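PDB 3LRK: alpha-galactosidase 1 from Saccharomyces cerevisiae, which hydrolyses terminal, non-reducing alpha-D-galactose residues from alpha-D-galactosides, including galactose oligosaccharides, galactomannans and galactolipids. Local coordinates for residues Pro30-Asp35 against Ile315-Asn320; Lys62-Lys67 against Gln426-Gly431; Ser302-Tyr307 against Ser407-Arg412. The protein carries 1 engineered substitution. All coordinates share one frame; numbering follows the deposited sequence.

Interaction 1. Residues Pro30-Asp35 against Ile315-Asn320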
# COMPACT_ATOMS: atom_id res chain seq x y z
N PRO A 30 19.91 -24.86 6.55
CA PRO A 30 20.41 -23.48 6.48
C PRO A 30 21.93 -23.44 6.61
O PRO A 30 22.51 -24.32 7.25
CB PRO A 30 19.73 -22.81 7.68
CG PRO A 30 18.50 -23.62 7.91
CD PRO A 30 18.98 -25.03 7.68
N GLN A 31 22.57 -22.46 5.98
CA GLN A 31 24.03 -22.35 6.03
C GLN A 31 24.51 -21.89 7.40
O GLN A 31 23.77 -21.25 8.14
CB GLN A 31 24.59 -21.44 4.92
CG GLN A 31 24.28 -19.95 5.06
CD GLN A 31 22.95 -19.55 4.44
OE1 GLN A 31 21.98 -20.32 4.45
NE2 GLN A 31 22.90 -18.32 3.90
N MET A 32 25.74 -22.27 7.75
CA MET A 32 26.38 -21.80 8.97
C MET A 32 27.77 -21.31 8.62
O MET A 32 28.43 -21.89 7.75
CB MET A 32 26.48 -22.92 10.02
CG MET A 32 25.16 -23.44 10.55
SD MET A 32 25.35 -25.02 11.43
CE MET A 32 26.21 -24.45 12.91
N GLY A 33 28.22 -20.27 9.30
CA GLY A 33 29.55 -19.74 9.05
C GLY A 33 29.83 -18.45 9.79
O GLY A 33 29.38 -18.26 10.91
N TRP A 34 30.58 -17.57 9.14
CA TRP A 34 31.01 -16.31 9.73
C TRP A 34 31.22 -15.27 8.62
O TRP A 34 31.63 -15.61 7.51
CB TRP A 34 32.31 -16.54 10.51
CG TRP A 34 33.02 -15.29 11.00
CD1 TRP A 34 32.81 -14.63 12.18
CD2 TRP A 34 34.07 -14.58 10.33
NE1 TRP A 34 33.65 -13.54 12.28
CE2 TRP A 34 34.43 -13.49 11.16
CE3 TRP A 34 34.74 -14.75 9.10
CZ2 TRP A 34 35.43 -12.57 10.80
CZ3 TRP A 34 35.73 -13.83 8.75
CH2 TRP A 34 36.07 -12.76 9.60
N ASP A 35 30.93 -14.02 8.95
CA ASP A 35 31.11 -12.89 8.04
C ASP A 35 31.86 -11.80 8.82
O ASP A 35 31.56 -11.54 9.98
CB ASP A 35 29.73 -12.41 7.55
CG ASP A 35 29.80 -11.27 6.53
OD1 ASP A 35 30.46 -10.23 6.81
OD2 ASP A 35 29.15 -11.39 5.45
N ILE A 315 18.37 -28.26 16.16
CA ILE A 315 17.05 -27.74 15.77
C ILE A 315 17.14 -27.07 14.39
O ILE A 315 16.34 -27.37 13.51
CB ILE A 315 16.48 -26.71 16.80
CG1 ILE A 315 16.26 -27.36 18.18
CG2 ILE A 315 15.17 -26.05 16.28
CD1 ILE A 315 15.35 -28.61 18.17
N ASN A 316 18.12 -26.18 14.24
CA ASN A 316 18.34 -25.42 13.02
C ASN A 316 18.69 -26.33 11.85
O ASN A 316 18.32 -26.06 10.71
CB ASN A 316 19.46 -24.40 13.21
CG ASN A 316 19.67 -23.52 11.98
OD1 ASN A 316 20.62 -23.71 11.23
ND2 ASN A 316 18.76 -22.56 11.77
N GLN A 317 19.38 -27.42 12.16
CA GLN A 317 19.89 -28.35 11.16
C GLN A 317 19.05 -29.62 11.07
O GLN A 317 19.51 -30.63 10.55
CB GLN A 317 21.36 -28.68 11.47
CG GLN A 317 22.31 -27.48 11.38
CD GLN A 317 22.45 -26.95 9.96
OE1 GLN A 317 22.87 -27.68 9.06
NE2 GLN A 317 22.12 -25.67 9.76
N ASP A 318 17.82 -29.55 11.57
CA ASP A 318 16.87 -30.65 11.42
C ASP A 318 16.75 -31.04 9.94
O ASP A 318 16.63 -30.17 9.07
CB ASP A 318 15.49 -30.25 11.96
CG ASP A 318 14.57 -31.46 12.14
OD1 ASP A 318 15.03 -32.48 12.68
OD2 ASP A 318 13.38 -31.38 11.74
N SER A 319 16.79 -32.33 9.64
CA SER A 319 16.66 -32.75 8.25
C SER A 319 15.21 -32.52 7.82
O SER A 319 14.29 -32.57 8.64
CB SER A 319 17.13 -34.18 8.03
OG SER A 319 16.47 -35.06 8.91
N ASN A 320 15.01 -32.21 6.54
CA ASN A 320 13.67 -31.86 6.03
C ASN A 320 13.06 -30.71 6.84
O ASN A 320 11.85 -30.66 7.06
CB ASN A 320 12.75 -33.09 6.00
CG ASN A 320 13.39 -34.27 5.27
OD1 ASN A 320 13.81 -34.14 4.12
ND2 ASN A 320 13.47 -35.41 5.95
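Pro30 packs its ring against the end of the helix that finishes at Asn316, and there the contact is tight. Pro30 CD lies 3.3 Å from the backbone O of Asn316, while Pro30 CB comes within 3.8 Å of OD1 of the same residue. The amide of Gln317 closes this corner. Gln317 NE2 gives one hydrogen to Pro30 O at 2.9 Å in an almost straight bond (172°) and the other to Asn316 OD1, also at 2.9 Å. Both acceptors lie close to the plane of the Gln317 amide, so the two bonds together fix the rotation of that group, and Gln317 OE1 has its own donor in Thr29. A chain bent at chi2 (-67°) curls the amide back to Pro30, just ahead of the strand. These segments belong to the parallel (beta/alpha)8 barrel of the GH27 enzymes: strand 32-35 is its first strand, neighbour to strand 290-292, and helix 310-316 comes after the eighth strand, beyond helix 301-307. Asn316 ND2 bonds to Ser288 O just before that eighth strand. Toward Met32 the fit is looser: Met32 SD rests 3.7 Å from Gln317 NE2 as a plain van der Waals neighbour. Past Gln317, itself partly exposed, the chain draws away from Pro30 and Met32 and runs outward through Ser319 to solvent-exposed Asn320.

Interaction 2. Residues Lys62-Lys67 against Gln426-Gly431. With NAG (2-acetamido-2-deoxy-beta-D-glucopyranose), chain C.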
# COMPACT_ATOMS: atom_id res chain seq x y z
N LYS A 62 34.09 -24.81 13.52
CA LYS A 62 34.06 -25.34 12.15
C LYS A 62 33.39 -26.72 12.11
O LYS A 62 32.49 -26.96 11.30
CB LYS A 62 35.47 -25.42 11.57
CG LYS A 62 35.54 -26.00 10.14
CD LYS A 62 36.99 -26.28 9.71
CE LYS A 62 37.49 -27.62 10.25
NZ LYS A 62 38.96 -27.80 10.03
N ASP A 63 33.82 -27.62 13.00
CA ASP A 63 33.28 -28.98 12.99
C ASP A 63 31.89 -29.10 13.62
O ASP A 63 31.31 -30.19 13.63
CB ASP A 63 34.28 -29.96 13.61
CG ASP A 63 35.51 -30.17 12.74
OD1 ASP A 63 35.35 -30.62 11.59
OD2 ASP A 63 36.63 -29.88 13.20
N MET A 64 31.35 -27.98 14.11
CA MET A 64 29.93 -27.92 14.50
C MET A 64 29.05 -27.55 13.31
O MET A 64 27.82 -27.68 13.36
CB MET A 64 29.70 -26.93 15.65
CG MET A 64 30.43 -27.28 16.95
SD MET A 64 29.68 -26.56 18.42
CE MET A 64 28.19 -27.55 18.54
N GLY A 65 29.68 -27.08 12.23
CA GLY A 65 28.98 -26.79 11.00
C GLY A 65 29.22 -25.39 10.49
O GLY A 65 28.83 -25.08 9.37
N TYR A 66 29.87 -24.55 11.29
CA TYR A 66 30.20 -23.17 10.90
C TYR A 66 31.34 -23.15 9.87
O TYR A 66 32.50 -22.86 10.20
CB TYR A 66 30.57 -22.30 12.10
CG TYR A 66 29.48 -22.09 13.14
CD1 TYR A 66 28.50 -21.09 12.98
CD2 TYR A 66 29.43 -22.87 14.30
CE1 TYR A 66 27.51 -20.88 13.97
CE2 TYR A 66 28.44 -22.67 15.28
CZ TYR A 66 27.49 -21.68 15.11
OH TYR A 66 26.54 -21.49 16.09
N LYS A 67 30.99 -23.45 8.63
CA LYS A 67 32.00 -23.78 7.62
C LYS A 67 32.20 -22.77 6.50
O LYS A 67 33.21 -22.82 5.80
CB LYS A 67 31.73 -25.18 7.04
CG LYS A 67 32.23 -26.28 7.98
CD LYS A 67 31.97 -27.68 7.44
CE LYS A 67 32.56 -28.71 8.38
NZ LYS A 67 32.47 -30.09 7.78
N GLN A 426 30.10 -37.00 13.25
CA GLN A 426 28.77 -37.60 13.32
C GLN A 426 27.72 -36.51 13.12
O GLN A 426 27.52 -35.65 14.00
CB GLN A 426 28.58 -38.28 14.67
CG GLN A 426 27.28 -39.05 14.83
CD GLN A 426 27.03 -39.44 16.27
OE1 GLN A 426 26.70 -38.59 17.11
NE2 GLN A 426 27.21 -40.72 16.58
N SER A 427 27.05 -36.56 11.97
CA SER A 427 26.03 -35.57 11.59
C SER A 427 24.95 -35.40 12.66
O SER A 427 24.74 -36.28 13.51
CB SER A 427 25.38 -35.96 10.26
OG SER A 427 24.57 -37.12 10.42
N TYR A 428 24.27 -34.26 12.63
CA TYR A 428 23.17 -34.01 13.56
C TYR A 428 22.08 -35.08 13.44
O TYR A 428 21.57 -35.55 14.46
CB TYR A 428 22.64 -32.58 13.40
CG TYR A 428 23.62 -31.55 13.91
CD1 TYR A 428 24.29 -30.70 13.04
CD2 TYR A 428 23.91 -31.47 15.28
CE1 TYR A 428 25.22 -29.76 13.51
CE2 TYR A 428 24.82 -30.54 15.77
CZ TYR A 428 25.48 -29.69 14.89
OH TYR A 428 26.39 -28.77 15.39
N LYS A 429 21.75 -35.48 12.21
CA LYS A 429 20.76 -36.53 11.96
C LYS A 429 21.11 -37.82 12.70
O LYS A 429 20.31 -38.34 13.48
CB LYS A 429 20.62 -36.81 10.46
CG LYS A 429 19.28 -37.43 10.05
CD LYS A 429 19.37 -38.21 8.73
CE LYS A 429 19.19 -39.72 8.97
NZ LYS A 429 19.66 -40.58 7.84
N ASP A 430 22.33 -38.31 12.45
CA ASP A 430 22.81 -39.54 13.06
C ASP A 430 22.86 -39.47 14.58
O ASP A 430 22.41 -40.39 15.26
CB ASP A 430 24.18 -39.92 12.48
CG ASP A 430 24.10 -40.37 11.03
OD1 ASP A 430 22.99 -40.42 10.45
OD2 ASP A 430 25.16 -40.69 10.45
N GLY A 431 23.37 -38.35 15.11
CA GLY A 431 23.41 -38.10 16.55
C GLY A 431 22.05 -38.22 17.23
O GLY A 431 21.92 -38.86 18.28
C1 NAG C . 36.06 -33.59 14.15
C2 NAG C . 37.46 -33.05 14.49
C3 NAG C . 38.38 -32.93 13.27
C4 NAG C . 38.27 -34.07 12.24
C5 NAG C . 36.91 -34.79 12.24
C6 NAG C . 37.10 -36.24 11.80
C7 NAG C . 37.52 -31.60 16.44
C8 NAG C . 37.76 -30.20 16.91
N2 NAG C . 37.37 -31.76 15.13
O3 NAG C . 39.72 -32.84 13.71
O4 NAG C . 38.48 -33.51 10.96
O5 NAG C . 36.25 -34.82 13.50
O6 NAG C . 35.88 -36.71 11.27
O7 NAG C . 37.48 -32.53 17.24
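Tyr428 reaches Met64 because its CG stands anti to its own carbonyl carbon (chi1 -70°), which sends the ring from the first turn of helix 428-433 across to the loop 62-67. Met64 has the same kind of first torsion, chi1 -62°, but its chain then bends at chi3, bringing CE round to 3.8 Å from Tyr428 OH. Met64 CB is also 3.8 Å from Tyr428 OH, so two carbons of one side chain pack against the phenol's tip. The polar link is made by the backbone: Tyr428 OH donates to Met64 O at 2.7 Å, in the carbonyl plane and on a lone pair, with a C=O...O angle of 127°. Met64 O also lies at the edge of the Tyr428 ring, in its plane and 3.3 Å from Tyr428 CE1. Ser427 is the N-cap of the tyrosine's helix, its OG accepting from Asp430 N at 3.2 Å. Ile313 of helix 310-316 touches both Met64 and Tyr428, and the Tyr421 ring meets the Tyr428 ring. A phenylalanine in place of Tyr428 would probably leave Met64 O without its donor and the loop without this polar tie to the helix. Beside the contact, Asp63 OD2 accepts from N2 of an N-acetylglucosamine at 2.8 Å while its OD1 is bonded to Thr424; Asn422, a glycosylated residue, belongs to the same sugar pocket. Between these two segments one short hydrogen bond is the polar link, and Asp63 adds its bonds to Thr424 in fastening the loop ahead of barrel strand 68-70. Both residues of that link are buried, and the carbonyl of one and the phenol of the other satisfy each other.

Interaction 3. Residues Ser302-Tyr307 against Ser407-Arg412. With NAG (2-acetamido-2-deoxy-beta-D-glucopyranose), chain F.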
# COMPACT_ATOMS: atom_id res chain seq x y z
N SER A 302 30.59 -16.36 27.55
CA SER A 302 29.16 -16.65 27.49
C SER A 302 28.66 -16.72 26.05
O SER A 302 27.79 -17.54 25.72
CB SER A 302 28.33 -15.65 28.30
OG SER A 302 28.47 -14.31 27.83
N SER A 303 29.20 -15.86 25.20
CA SER A 303 28.80 -15.82 23.79
C SER A 303 29.30 -17.05 23.04
O SER A 303 28.56 -17.66 22.26
CB SER A 303 29.29 -14.53 23.13
OG SER A 303 28.70 -13.40 23.75
N TYR A 304 30.55 -17.43 23.30
CA TYR A 304 31.12 -18.66 22.75
C TYR A 304 30.28 -19.90 23.06
O TYR A 304 30.03 -20.71 22.18
CB TYR A 304 32.57 -18.85 23.23
CG TYR A 304 33.22 -20.16 22.82
CD1 TYR A 304 33.32 -20.56 21.47
CD2 TYR A 304 33.78 -21.00 23.79
CE1 TYR A 304 33.92 -21.77 21.12
CE2 TYR A 304 34.37 -22.19 23.45
CZ TYR A 304 34.46 -22.57 22.12
OH TYR A 304 35.07 -23.79 21.84
N SER A 305 29.82 -20.05 24.30
CA SER A 305 29.03 -21.24 24.65
C SER A 305 27.60 -21.19 24.08
O SER A 305 26.94 -22.23 23.96
CB SER A 305 29.00 -21.49 26.15
OG SER A 305 28.35 -20.45 26.82
N ILE A 306 27.14 -19.99 23.74
CA ILE A 306 25.87 -19.87 23.00
C ILE A 306 26.05 -20.42 21.58
O ILE A 306 25.31 -21.32 21.15
CB ILE A 306 25.32 -18.41 23.06
CG1 ILE A 306 24.77 -18.14 24.46
CG2 ILE A 306 24.22 -18.19 21.99
CD1 ILE A 306 24.60 -16.69 24.81
N TYR A 307 27.07 -19.93 20.86
CA TYR A 307 27.37 -20.41 19.50
C TYR A 307 27.66 -21.91 19.45
O TYR A 307 27.52 -22.54 18.40
CB TYR A 307 28.59 -19.69 18.94
CG TYR A 307 28.33 -18.31 18.40
CD1 TYR A 307 29.03 -17.21 18.89
CD2 TYR A 307 27.40 -18.10 17.37
CE1 TYR A 307 28.81 -15.92 18.39
CE2 TYR A 307 27.16 -16.81 16.86
CZ TYR A 307 27.87 -15.74 17.37
OH TYR A 307 27.63 -14.48 16.87
N SER A 407 36.00 -20.02 28.93
CA SER A 407 37.14 -19.11 29.13
C SER A 407 38.47 -19.83 28.92
O SER A 407 39.38 -19.28 28.30
CB SER A 407 37.11 -18.48 30.52
OG SER A 407 35.92 -17.74 30.71
N ALA A 408 38.57 -21.06 29.43
CA ALA A 408 39.76 -21.89 29.24
C ALA A 408 40.03 -22.18 27.77
O ALA A 408 41.17 -22.03 27.30
CB ALA A 408 39.63 -23.20 30.02
N ILE A 409 38.99 -22.58 27.03
CA ILE A 409 39.13 -22.88 25.60
C ILE A 409 39.56 -21.63 24.82
O ILE A 409 40.50 -21.69 24.03
CB ILE A 409 37.85 -23.50 24.99
CG1 ILE A 409 37.59 -24.90 25.56
CG2 ILE A 409 37.97 -23.57 23.45
CD1 ILE A 409 36.15 -25.37 25.44
N LEU A 410 38.88 -20.51 25.07
CA LEU A 410 39.20 -19.25 24.39
C LEU A 410 40.61 -18.74 24.68
O LEU A 410 41.22 -18.11 23.82
CB LEU A 410 38.18 -18.17 24.74
CG LEU A 410 36.76 -18.35 24.18
CD1 LEU A 410 35.81 -17.48 24.97
CD2 LEU A 410 36.69 -18.07 22.68
N GLY A 411 41.09 -19.00 25.90
CA GLY A 411 42.44 -18.59 26.31
C GLY A 411 43.54 -19.56 25.90
O GLY A 411 44.70 -19.40 26.29
N ARG A 412 43.15 -20.57 25.10
CA ARG A 412 44.04 -21.61 24.58
C ARG A 412 44.71 -22.45 25.67
O ARG A 412 45.83 -22.95 25.50
CB ARG A 412 45.09 -21.03 23.61
CG ARG A 412 44.51 -20.16 22.50
CD ARG A 412 45.60 -19.34 21.84
NE ARG A 412 45.14 -17.97 21.57
CZ ARG A 412 44.54 -17.57 20.45
NH1 ARG A 412 44.31 -18.44 19.47
NH2 ARG A 412 44.17 -16.31 20.32
C1 NAG F . 28.45 -16.32 32.16
C2 NAG F . 27.34 -16.41 33.22
C3 NAG F . 26.16 -15.48 32.92
C4 NAG F . 26.61 -14.08 32.52
C5 NAG F . 27.75 -14.12 31.50
C6 NAG F . 28.28 -12.72 31.22
C7 NAG F . 27.22 -18.49 34.46
C8 NAG F . 27.99 -19.77 34.21
N2 NAG F . 26.88 -17.78 33.38
O3 NAG F . 25.35 -15.36 34.06
O4 NAG F . 25.50 -13.36 31.99
O5 NAG F . 28.80 -14.95 31.98
O6 NAG F . 29.28 -12.77 30.23
O7 NAG F . 26.94 -18.15 35.61
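Tyr304 lies against Leu410 and Ile409, reaching from helix 301-307 to helix 403-410 with CG anti to its backbone N (chi1 175°). At the base, its CB meets Leu410 CD1 at 3.9 Å. One bond further on, CG has Leu410 CD2 at 4.1 Å, a methyl that sits over one face of the ring and off toward the rim. Next, Tyr304 CD2 lies 4.0 Å from Leu410 CG. From there Ile409 takes over, its side chain crossing the tyrosine at about a right angle: CE2 and CZ of Tyr304 are each 3.9 Å from Ile409 CG2. At the tip, Tyr304 OH comes 3.3 Å from Ile409 CG2 and sends its hydrogen bond elsewhere, to Leu59 O. The contact joins the barrel domain to the C-terminal domain, and Ala406, Ala416 and Leu420 also touch the tyrosine. A glycan lies nearby, with Ser302 OG hydrogen-bonded to O6 of an N-acetylglucosamine at 3.0 Å. Between these two segments, then, the attraction is dispersion and the burial of apolar surface, while the phenol's polar need is met by the backbone of a third part of the chain.

How the interactions relate
Along the chain the six segments run 30-35, 62-67, 302-307, 315-320, 407-412, 426-431, so the segments of interaction 1 alternate with those of each of the others, while both segments of interaction 3 fall between those of interaction 2. Interactions 1 and 2 have centres about 9 Å apart and meet directly: Met32 O lies 3.1 Å from Lys67 N, a probable hydrogen bond. Interaction 3 is farther out, its centre about 20 Å from interaction 1 and 18 Å from interaction 2, yet Tyr66 OH reaches Tyr307 O at 2.7 Å. Consecutive helices 301-307 and 310-316 serve interactions 3 and 1. Interaction 1 ties the start of the barrel domain to its last helix; the other two attach the C-terminal region to it.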